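Local coordinates for protein beta-glucuronidase (Dictyoglomus thermophilum, PDB 6XXW) that probably hydrolyses beta-glucuronides as a family 2 glycoside hydrolase, and assembles from four copies of its chain, at residues A[480-491]-A[533-544]; A[505-513]-A[563-573]. One frame throughout, in Å; residues are numbered along the deposited sequence. Where two conformers were deposited one is given.

Contact 1 of 2, residues A[480-491]-A[533-544]; sequences SVIEYQLERDLR and RFVGVLDRLDFV
Helix 482-491 and helix 533-538, across which E483 faces V537, run in roughly the same direction, their axes 9.4 Å apart at closest and crossing at -41°. Beyond the second helix two type I turns, L538 to L541 and L541 to V544, carry the chain along the rest of the first. On the buried side I482 CG2 and CD1 meet CD1 and CE1 of the F534 ring obliquely, and L486 CD2 lies 3.6 Å from F534 CD2. V537 sets one methyl against E483 and the other against E487, while L490 CD1 presses on L538 CD2 at 3.5 Å, tighter than usual. Salt bridges close the outer side. In one of its two modelled conformers R533, its chain bent at chi3 (77°), grips E483 side-on, NE to OE2 at 2.7 Å and NH2 to OE1 at 2.6 Å; a water ties E483 OE2 back to R533 O. E487 works with both oxygens: OE2 meets R540 NH1 at 2.5 Å, in the guanidinium plane, and OE1 takes NE and NH2 of R491, one turn on, while L541 CD2 lies over a face of that guanidinium. Were E487 cut back to an alanine, R491 and R540, whose NH2 and NH1 stand 5.3 Å apart, would probably be left without the carboxylate that joins them. Both helices belong to the TIM barrel domain: F534 and L538 rest on strand 501-505, V535 touches helix 580-591, and Q485 and R488 bond to backbone oxygens of the second subunit.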
loop_
_atom_site.group_PDB
_atom_site.type_symbol
_atom_site.label_atom_id
_atom_site.label_comp_id
_atom_site.label_asym_id
_atom_site.label_seq_id
_atom_site.Cartn_x
_atom_site.Cartn_y
_atom_site.Cartn_z
ATOM N N SER A 480 1.810 13.112 23.961
ATOM C CA SER A 480 1.424 13.916 25.117
ATOM C C SER A 480 2.528 14.866 25.587
ATOM O O SER A 480 2.225 15.842 26.276
ATOM C CB SER A 480 0.985 12.994 26.269
ATOM O OG SER A 480 2.088 12.390 26.931
ATOM N N VAL A 481 3.790 14.634 25.216
ATOM C CA VAL A 481 4.864 15.527 25.668
ATOM C C VAL A 481 4.993 16.808 24.855
ATOM O O VAL A 481 5.718 17.722 25.274
ATOM C CB VAL A 481 6.236 14.832 25.633
ATOM C CG1 VAL A 481 6.236 13.595 26.494
ATOM C CG2 VAL A 481 6.647 14.523 24.183
ATOM N N ILE A 482 4.305 16.914 23.717
ATOM C CA ILE A 482 4.619 17.963 22.739
ATOM C C ILE A 482 4.414 19.354 23.332
ATOM O O ILE A 482 5.308 20.211 23.277
ATOM C CB ILE A 482 3.775 17.762 21.465
ATOM C CG1 ILE A 482 4.330 16.586 20.652
ATOM C CG2 ILE A 482 3.692 19.063 20.631
ATOM C CD1 ILE A 482 3.502 16.237 19.438
ATOM N N GLU A 483 3.224 19.613 23.882
ATOM C CA GLU A 483 2.906 20.958 24.355
ATOM C C GLU A 483 3.849 21.405 25.470
ATOM O O GLU A 483 4.336 22.543 25.461
ATOM C CB GLU A 483 1.454 21.006 24.823
ATOM C CG GLU A 483 0.442 20.949 23.674
ATOM C CD GLU A 483 0.065 19.528 23.278
ATOM O OE1 GLU A 483 0.603 18.554 23.870
ATOM O OE2 GLU A 483 -0.781 19.387 22.371
ATOM N N TYR A 484 4.109 20.519 26.434
ATOM C CA TYR A 484 5.056 20.791 27.514
ATOM C C TYR A 484 6.431 21.153 26.966
ATOM O O TYR A 484 6.997 22.196 27.306
ATOM C CB TYR A 484 5.143 19.556 28.417
ATOM C CG TYR A 484 5.945 19.694 29.700
ATOM C CD1 TYR A 484 5.327 20.069 30.892
ATOM C CD2 TYR A 484 7.307 19.405 29.733
ATOM C CE1 TYR A 484 6.052 20.178 32.082
ATOM C CE2 TYR A 484 8.043 19.514 30.918
ATOM C CZ TYR A 484 7.407 19.899 32.088
ATOM O OH TYR A 484 8.121 20.006 33.270
ATOM N N GLN A 485 6.977 20.303 26.098
ATOM C CA GLN A 485 8.363 20.481 25.679
ATOM C C GLN A 485 8.518 21.628 24.684
ATOM O O GLN A 485 9.469 22.416 24.778
ATOM C CB GLN A 485 8.888 19.178 25.082
ATOM C CG GLN A 485 8.825 17.999 26.041
ATOM C CD GLN A 485 9.334 16.715 25.421
ATOM O OE1 GLN A 485 9.285 16.544 24.206
ATOM N NE2 GLN A 485 9.828 15.801 26.256
ATOM N N LEU A 486 7.595 21.747 23.734
ATOM C CA LEU A 486 7.788 22.720 22.669
ATOM C C LEU A 486 7.604 24.138 23.181
ATOM O O LEU A 486 8.374 25.035 22.816
ATOM C CB LEU A 486 6.836 22.438 21.506
ATOM C CG LEU A 486 7.025 23.387 20.316
ATOM C CD1 LEU A 486 8.426 23.259 19.732
ATOM C CD2 LEU A 486 5.944 23.136 19.247
ATOM N N GLU A 487 6.599 24.364 24.035
ATOM C CA GLU A 487 6.392 25.718 24.544
ATOM C C GLU A 487 7.562 26.167 25.409
ATOM O O GLU A 487 8.042 27.297 25.267
ATOM C CB GLU A 487 5.088 25.815 25.336
ATOM C CG GLU A 487 4.971 27.146 26.076
ATOM C CD GLU A 487 3.539 27.549 26.379
ATOM O OE1 GLU A 487 3.339 28.684 26.858
ATOM O OE2 GLU A 487 2.614 26.737 26.152
ATOM N N ARG A 488 8.035 25.301 26.307
ATOM C CA ARG A 488 9.196 25.640 27.124
ATOM C C ARG A 488 10.413 25.950 26.262
ATOM O O ARG A 488 11.157 26.900 26.538
ATOM C CB ARG A 488 9.519 24.496 28.087
ATOM C CG ARG A 488 8.557 24.378 29.262
ATOM C CD ARG A 488 8.550 22.963 29.848
ATOM N NE ARG A 488 9.767 22.668 30.590
ATOM C CZ ARG A 488 9.955 22.996 31.865
ATOM N NH1 ARG A 488 8.999 23.633 32.532
ATOM N NH2 ARG A 488 11.095 22.694 32.471
ATOM N N ASP A 489 10.650 25.141 25.230
ATOM C CA ASP A 489 11.824 25.339 24.386
ATOM C C ASP A 489 11.753 26.669 23.653
ATOM O O ASP A 489 12.687 27.478 23.721
ATOM C CB ASP A 489 11.954 24.185 23.392
ATOM C CG ASP A 489 13.280 24.206 22.652
ATOM O OD1 ASP A 489 14.305 24.519 23.282
ATOM O OD2 ASP A 489 13.301 23.893 21.453
ATOM N N LEU A 490 10.634 26.926 22.965
ATOM C CA LEU A 490 10.535 28.134 22.154
ATOM C C LEU A 490 10.569 29.397 23.005
ATOM O O LEU A 490 11.109 30.416 22.560
ATOM C CB LEU A 490 9.274 28.100 21.293
ATOM C CG LEU A 490 9.292 27.010 20.219
ATOM C CD1 LEU A 490 7.995 26.989 19.441
ATOM C CD2 LEU A 490 10.488 27.201 19.285
ATOM N N ARG A 491 10.000 29.359 24.218
ATOM C CA ARG A 491 10.120 30.511 25.112
ATOM C C ARG A 491 11.567 30.749 25.516
ATOM O O ARG A 491 11.980 31.899 25.713
ATOM C CB ARG A 491 9.254 30.323 26.356
ATOM C CG ARG A 491 7.747 30.374 26.066
ATOM C CD ARG A 491 6.938 30.486 27.363
ATOM N NE ARG A 491 5.505 30.574 27.090
ATOM C CZ ARG A 491 4.878 31.697 26.746
ATOM N NH1 ARG A 491 5.550 32.834 26.646
ATOM N NH2 ARG A 491 3.575 31.686 26.513
ATOM N N ARG A 533 -0.597 19.334 16.901
ATOM C CA ARG A 533 -0.274 19.746 18.263
ATOM C C ARG A 533 0.864 20.757 18.280
ATOM O O ARG A 533 0.871 21.680 19.104
ATOM C CB ARG A 533 0.074 18.520 19.104
ATOM C CG ARG A 533 -1.113 17.589 19.321
ATOM C CD ARG A 533 -0.729 16.424 20.201
ATOM N NE ARG A 533 -0.653 16.811 21.606
ATOM C CZ ARG A 533 -0.990 16.017 22.617
ATOM N NH1 ARG A 533 -1.425 14.787 22.375
ATOM N NH2 ARG A 533 -0.886 16.448 23.869
ATOM N N PHE A 534 1.838 20.595 17.386
ATOM C CA PHE A 534 2.912 21.583 17.279
ATOM C C PHE A 534 2.349 22.970 16.955
ATOM O O PHE A 534 2.675 23.956 17.624
ATOM C CB PHE A 534 3.914 21.156 16.203
ATOM C CG PHE A 534 5.054 20.304 16.700
ATOM C CD1 PHE A 534 4.832 19.036 17.218
ATOM C CD2 PHE A 534 6.364 20.766 16.613
ATOM C CE1 PHE A 534 5.898 18.248 17.648
ATOM C CE2 PHE A 534 7.429 19.989 17.053
ATOM C CZ PHE A 534 7.200 18.725 17.565
ATOM N N VAL A 535 1.484 23.070 15.937
ATOM C CA VAL A 535 1.041 24.407 15.533
ATOM C C VAL A 535 0.067 25.025 16.532
ATOM O O VAL A 535 -0.017 26.261 16.621
ATOM C CB VAL A 535 0.457 24.409 14.110
ATOM C CG1 VAL A 535 1.521 23.929 13.117
ATOM C CG2 VAL A 535 -0.844 23.579 14.023
ATOM N N GLY A 536 -0.642 24.209 17.319
ATOM C CA GLY A 536 -1.426 24.759 18.414
ATOM C C GLY A 536 -0.568 25.491 19.427
ATOM O O GLY A 536 -1.000 26.493 20.006
ATOM N N VAL A 537 0.654 25.004 19.655
ATOM C CA VAL A 537 1.593 25.708 20.522
ATOM C C VAL A 537 2.019 27.028 19.885
ATOM O O VAL A 537 2.012 28.080 20.535
ATOM C CB VAL A 537 2.810 24.818 20.827
ATOM C CG1 VAL A 537 3.894 25.630 21.515
ATOM C CG2 VAL A 537 2.413 23.628 21.674
ATOM N N LEU A 538 2.390 26.994 18.600
ATOM C CA LEU A 538 2.879 28.201 17.931
ATOM C C LEU A 538 1.853 29.323 17.977
ATOM O O LEU A 538 2.213 30.504 18.080
ATOM C CB LEU A 538 3.241 27.891 16.476
ATOM C CG LEU A 538 4.202 26.735 16.218
ATOM C CD1 LEU A 538 4.514 26.670 14.720
ATOM C CD2 LEU A 538 5.482 26.900 17.036
ATOM N N ASP A 539 0.564 28.976 17.900
ATOM C CA ASP A 539 -0.463 30.008 17.866
ATOM C C ASP A 539 -0.514 30.802 19.164
ATOM O O ASP A 539 -1.038 31.919 19.173
ATOM C CB ASP A 539 -1.829 29.389 17.583
ATOM C CG ASP A 539 -1.965 28.916 16.152
ATOM O OD1 ASP A 539 -1.198 29.379 15.284
ATOM O OD2 ASP A 539 -2.839 28.072 15.899
ATOM N N ARG A 540 0.022 30.259 20.250
ATOM C CA ARG A 540 -0.010 30.937 21.537
ATOM C C ARG A 540 1.219 31.799 21.783
ATOM O O ARG A 540 1.310 32.441 22.838
ATOM C CB ARG A 540 -0.163 29.903 22.653
ATOM C CG ARG A 540 -1.458 29.130 22.494
ATOM C CD ARG A 540 -1.784 28.297 23.708
ATOM N NE ARG A 540 -1.077 27.025 23.692
ATOM C CZ ARG A 540 -0.047 26.747 24.480
ATOM N NH1 ARG A 540 0.385 27.665 25.339
ATOM N NH2 ARG A 540 0.548 25.558 24.414
ATOM N N LEU A 541 2.147 31.846 20.829
ATOM C CA LEU A 541 3.432 32.520 20.997
ATOM C C LEU A 541 3.544 33.646 19.971
ATOM O O LEU A 541 3.716 33.390 18.770
ATOM C CB LEU A 541 4.578 31.517 20.851
ATOM C CG LEU A 541 4.509 30.281 21.757
ATOM C CD1 LEU A 541 5.670 29.331 21.468
ATOM C CD2 LEU A 541 4.520 30.693 23.227
ATOM N N ASP A 542 3.475 34.897 20.443
ATOM C CA ASP A 542 3.450 36.021 19.509
ATOM C C ASP A 542 4.797 36.285 18.837
ATOM O O ASP A 542 4.849 37.074 17.887
ATOM C CB ASP A 542 2.941 37.293 20.214
ATOM C CG ASP A 542 3.896 37.827 21.284
ATOM O OD1 ASP A 542 4.990 37.264 21.508
ATOM O OD2 ASP A 542 3.539 38.845 21.911
ATOM N N PHE A 543 5.874 35.648 19.283
ATOM C CA PHE A 543 7.182 35.833 18.663
ATOM C C PHE A 543 7.484 34.784 17.595
ATOM O O PHE A 543 8.523 34.867 16.938
ATOM C CB PHE A 543 8.283 35.832 19.733
ATOM C CG PHE A 543 8.237 34.650 20.672
ATOM C CD1 PHE A 543 8.762 33.419 20.293
ATOM C CD2 PHE A 543 7.688 34.776 21.936
ATOM C CE1 PHE A 543 8.719 32.330 21.152
ATOM C CE2 PHE A 543 7.650 33.698 22.802
ATOM C CZ PHE A 543 8.166 32.469 22.409
ATOM N N VAL A 544 6.596 33.818 17.385
ATOM C CA VAL A 544 6.769 32.830 16.329
ATOM C C VAL A 544 6.120 33.390 15.070
ATOM O O VAL A 544 4.918 33.689 15.051
ATOM C CB VAL A 544 6.173 31.468 16.723
ATOM C CG1 VAL A 544 6.143 30.525 15.535
ATOM C CG2 VAL A 544 6.986 30.851 17.879
HETATM O O HOH W 1 -1.112 21.903 20.754
#

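Contact 2 of 2, residues A[505-513]-A[563-573]; sequences EFGADAISG and RVVGNKKGVFT
With CG beside its own backbone N (chi1 -67°), D509 of one loop reaches K568 and K569 of another, where loops following the strands of the TIM barrel meet at its C-terminal end. K569 stretches out to CE and bends only at chi4, which brings NZ to D509 OD1 at 2.6 Å, 34° out of the carboxylate plane; Y473 is a second partner of that ammonium. The other oxygen, OD2, accepts from K568 N at 2.9 Å on its anti side. Two waters extend the grip, one from OD1 to NH1 of R563, whose main partner is D175, the other from OD2 to V564 N and G566 O, so the buried carboxylate is held from several directions. N567 OD1 accepts from K569 N, an Asx turn in the backbone that D509 grips; the N567 side chain lies about 4 Å from a bound Tris, probably from the crystallisation liquor, to which E505 hydrogen-bonds. Further along, I511 CD1 sits against K568 CG at 3.6 Å and against V564, beside F514 of the second subunit, while K568 NZ curls back to V564 O. The backbones join directly too: A510 N donates to K568 O at 2.9 Å, almost straight at 170°, from above the carbonyl plane.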
loop_
_atom_site.group_PDB
_atom_site.type_symbol
_atom_site.label_atom_id
_atom_site.label_comp_id
_atom_site.label_asym_id
_atom_site.label_seq_id
_atom_site.Cartn_x
_atom_site.Cartn_y
_atom_site.Cartn_z
ATOM N N GLU A 505 11.445 23.222 11.003
ATOM C CA GLU A 505 11.180 21.828 10.670
ATOM C C GLU A 505 10.423 21.182 11.815
ATOM O O GLU A 505 10.719 21.433 12.987
ATOM C CB GLU A 505 12.452 21.010 10.443
ATOM C CG GLU A 505 13.212 21.294 9.171
ATOM C CD GLU A 505 14.353 20.311 8.953
ATOM O OE1 GLU A 505 14.291 19.187 9.515
ATOM O OE2 GLU A 505 15.306 20.658 8.214
ATOM N N PHE A 506 9.486 20.319 11.458
ATOM C CA PHE A 506 8.835 19.400 12.379
ATOM C C PHE A 506 7.989 18.473 11.527
ATOM O O PHE A 506 7.495 18.875 10.471
ATOM C CB PHE A 506 7.983 20.120 13.446
ATOM C CG PHE A 506 6.838 20.948 12.896
ATOM C CD1 PHE A 506 7.077 22.104 12.166
ATOM C CD2 PHE A 506 5.514 20.578 13.159
ATOM C CE1 PHE A 506 6.038 22.867 11.681
ATOM C CE2 PHE A 506 4.453 21.332 12.687
ATOM C CZ PHE A 506 4.701 22.484 11.941
ATOM N N GLY A 507 7.860 17.235 11.971
ATOM C CA GLY A 507 7.113 16.263 11.200
ATOM C C GLY A 507 7.450 14.855 11.633
ATOM O O GLY A 507 8.248 14.628 12.546
ATOM N N ALA A 508 6.813 13.907 10.940
ATOM C CA ALA A 508 6.874 12.490 11.265
ATOM C C ALA A 508 6.837 11.693 9.967
ATOM O O ALA A 508 6.152 12.095 9.023
ATOM C CB ALA A 508 5.699 12.094 12.171
ATOM N N ASP A 509 7.580 10.586 9.903
ATOM C CA ASP A 509 7.470 9.703 8.743
ATOM C C ASP A 509 6.078 9.088 8.705
ATOM O O ASP A 509 5.538 8.699 9.742
ATOM C CB ASP A 509 8.509 8.579 8.794
ATOM C CG ASP A 509 9.928 9.078 8.642
ATOM O OD1 ASP A 509 10.479 9.606 9.639
ATOM O OD2 ASP A 509 10.495 8.918 7.537
ATOM N N ALA A 510 5.478 9.028 7.510
ATOM C CA ALA A 510 4.179 8.379 7.335
ATOM C C ALA A 510 4.193 7.592 6.032
ATOM O O ALA A 510 4.424 8.162 4.963
ATOM C CB ALA A 510 3.024 9.390 7.337
ATOM N N ILE A 511 3.978 6.284 6.118
ATOM C CA ILE A 511 3.804 5.485 4.913
ATOM C C ILE A 511 2.381 5.701 4.417
ATOM O O ILE A 511 1.426 5.545 5.181
ATOM C CB ILE A 511 4.063 3.995 5.186
ATOM C CG1 ILE A 511 5.415 3.770 5.874
ATOM C CG2 ILE A 511 3.969 3.208 3.874
ATOM C CD1 ILE A 511 6.568 4.400 5.168
ATOM N N SER A 512 2.238 6.068 3.146
ATOM C CA SER A 512 0.909 6.246 2.573
ATOM C C SER A 512 0.098 4.956 2.710
ATOM O O SER A 512 0.555 3.881 2.327
ATOM C CB SER A 512 1.037 6.656 1.100
ATOM O OG SER A 512 -0.230 6.977 0.566
ATOM N N GLY A 513 -1.099 5.049 3.287
ATOM C CA GLY A 513 -1.892 3.860 3.515
ATOM C C GLY A 513 -1.706 3.182 4.850
ATOM O O GLY A 513 -2.500 2.293 5.180
ATOM N N ARG A 563 15.442 4.319 7.545
ATOM C CA ARG A 563 14.892 4.991 6.368
ATOM C C ARG A 563 14.129 3.988 5.507
ATOM O O ARG A 563 14.734 3.090 4.909
ATOM C CB ARG A 563 16.013 5.684 5.587
ATOM C CG ARG A 563 16.536 6.948 6.316
ATOM C CD ARG A 563 15.476 8.061 6.231
ATOM N NE ARG A 563 15.828 9.286 6.961
ATOM C CZ ARG A 563 15.388 9.579 8.187
ATOM N NH1 ARG A 563 14.600 8.727 8.842
ATOM N NH2 ARG A 563 15.746 10.716 8.767
ATOM N N VAL A 564 12.812 4.164 5.425
ATOM C CA VAL A 564 11.923 3.170 4.781
ATOM C C VAL A 564 11.866 3.539 3.302
ATOM O O VAL A 564 10.905 4.132 2.807
ATOM C CB VAL A 564 10.541 3.145 5.435
ATOM C CG1 VAL A 564 9.721 1.961 4.952
ATOM C CG2 VAL A 564 10.690 3.127 6.961
ATOM N N VAL A 565 12.918 3.148 2.572
ATOM C CA VAL A 565 13.191 3.601 1.204
ATOM C C VAL A 565 13.123 5.123 1.157
ATOM O O VAL A 565 12.223 5.702 0.537
ATOM C CB VAL A 565 12.242 2.960 0.168
ATOM C CG1 VAL A 565 12.791 3.176 -1.230
ATOM C CG2 VAL A 565 12.092 1.469 0.429
ATOM N N GLY A 566 14.084 5.779 1.808
ATOM C CA GLY A 566 14.122 7.230 1.857
ATOM C C GLY A 566 13.408 7.797 3.067
ATOM O O GLY A 566 13.010 7.092 4.005
ATOM N N ASN A 567 13.263 9.123 3.039
ATOM C CA ASN A 567 12.627 9.877 4.110
ATOM C C ASN A 567 11.136 9.990 3.797
ATOM O O ASN A 567 10.752 10.486 2.734
ATOM C CB ASN A 567 13.276 11.254 4.231
ATOM C CG ASN A 567 12.826 12.026 5.460
ATOM O OD1 ASN A 567 11.629 12.238 5.677
ATOM N ND2 ASN A 567 13.791 12.491 6.250
ATOM N N LYS A 568 10.299 9.545 4.727
ATOM C CA LYS A 568 8.868 9.465 4.491
ATOM C C LYS A 568 8.096 10.554 5.223
ATOM O O LYS A 568 6.893 10.411 5.432
ATOM C CB LYS A 568 8.350 8.080 4.887
ATOM C CG LYS A 568 8.704 6.989 3.876
ATOM C CD LYS A 568 7.840 7.141 2.618
ATOM C CE LYS A 568 7.960 5.944 1.665
ATOM N NZ LYS A 568 9.335 5.831 1.052
ATOM N N LYS A 569 8.756 11.655 5.587
ATOM C CA LYS A 569 8.084 12.757 6.258
ATOM C C LYS A 569 7.363 13.700 5.294
ATOM O O LYS A 569 6.854 14.736 5.734
ATOM C CB LYS A 569 9.099 13.544 7.090
ATOM C CG LYS A 569 9.707 12.721 8.223
ATOM C CD LYS A 569 10.178 13.595 9.372
ATOM C CE LYS A 569 10.779 12.743 10.491
ATOM N NZ LYS A 569 11.818 11.795 9.966
ATOM N N GLY A 570 7.297 13.374 4.006
ATOM C CA GLY A 570 6.582 14.238 3.083
ATOM C C GLY A 570 5.121 14.412 3.481
ATOM O O GLY A 570 4.475 13.490 3.989
ATOM N N VAL A 571 4.607 15.628 3.282
ATOM C CA VAL A 571 3.168 15.879 3.338
ATOM C C VAL A 571 2.504 15.375 2.054
ATOM O O VAL A 571 1.321 15.008 2.055
ATOM C CB VAL A 571 2.935 17.383 3.580
ATOM C CG1 VAL A 571 1.545 17.819 3.171
ATOM C CG2 VAL A 571 3.231 17.756 5.034
ATOM N N PHE A 572 3.251 15.360 0.955
ATOM C CA PHE A 572 2.863 14.739 -0.303
ATOM C C PHE A 572 3.723 13.503 -0.533
ATOM O O PHE A 572 4.862 13.424 -0.065
ATOM C CB PHE A 572 3.032 15.701 -1.495
ATOM C CG PHE A 572 2.158 16.919 -1.414
ATOM C CD1 PHE A 572 2.644 18.093 -0.866
ATOM C CD2 PHE A 572 0.851 16.885 -1.863
ATOM C CE1 PHE A 572 1.852 19.224 -0.772
ATOM C CE2 PHE A 572 0.041 18.018 -1.766
ATOM C CZ PHE A 572 0.551 19.193 -1.225
ATOM N N THR A 573 3.176 12.529 -1.260
ATOM C CA THR A 573 4.005 11.412 -1.684
ATOM C C THR A 573 5.041 11.903 -2.699
ATOM O O THR A 573 4.973 13.030 -3.198
ATOM C CB THR A 573 3.147 10.305 -2.295
ATOM O OG1 THR A 573 2.507 10.810 -3.466
ATOM C CG2 THR A 573 2.097 9.843 -1.309
HETATM O O HOH W 2 5.980 15.266 8.188
HETATM O O HOH W 3 12.702 8.944 11.064
HETATM O O HOH W 4 11.702 6.714 6.461
#

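Overall arrangement
From the N terminus, the chain first reaches 480-491 at the start of helix 482-497, then strand 501-505 and the loop 505-513 that follows it. Helix 524-538 and its trailing turns, 533-544, come back to close contact 1; after strand 544-550 the loop 563-573 returns to 505-513 and closes contact 2. The two closures therefore cross instead of nesting. Contact 1 joins neighbouring helices on the outside of the TIM barrel, and contact 2 joins the loops that follow two adjacent parallel strands. Their centres are 22 Å apart, yet they touch where F506 CD2 of 505-513 lies 3.5 Å from F534 CB. Both also meet the second subunit.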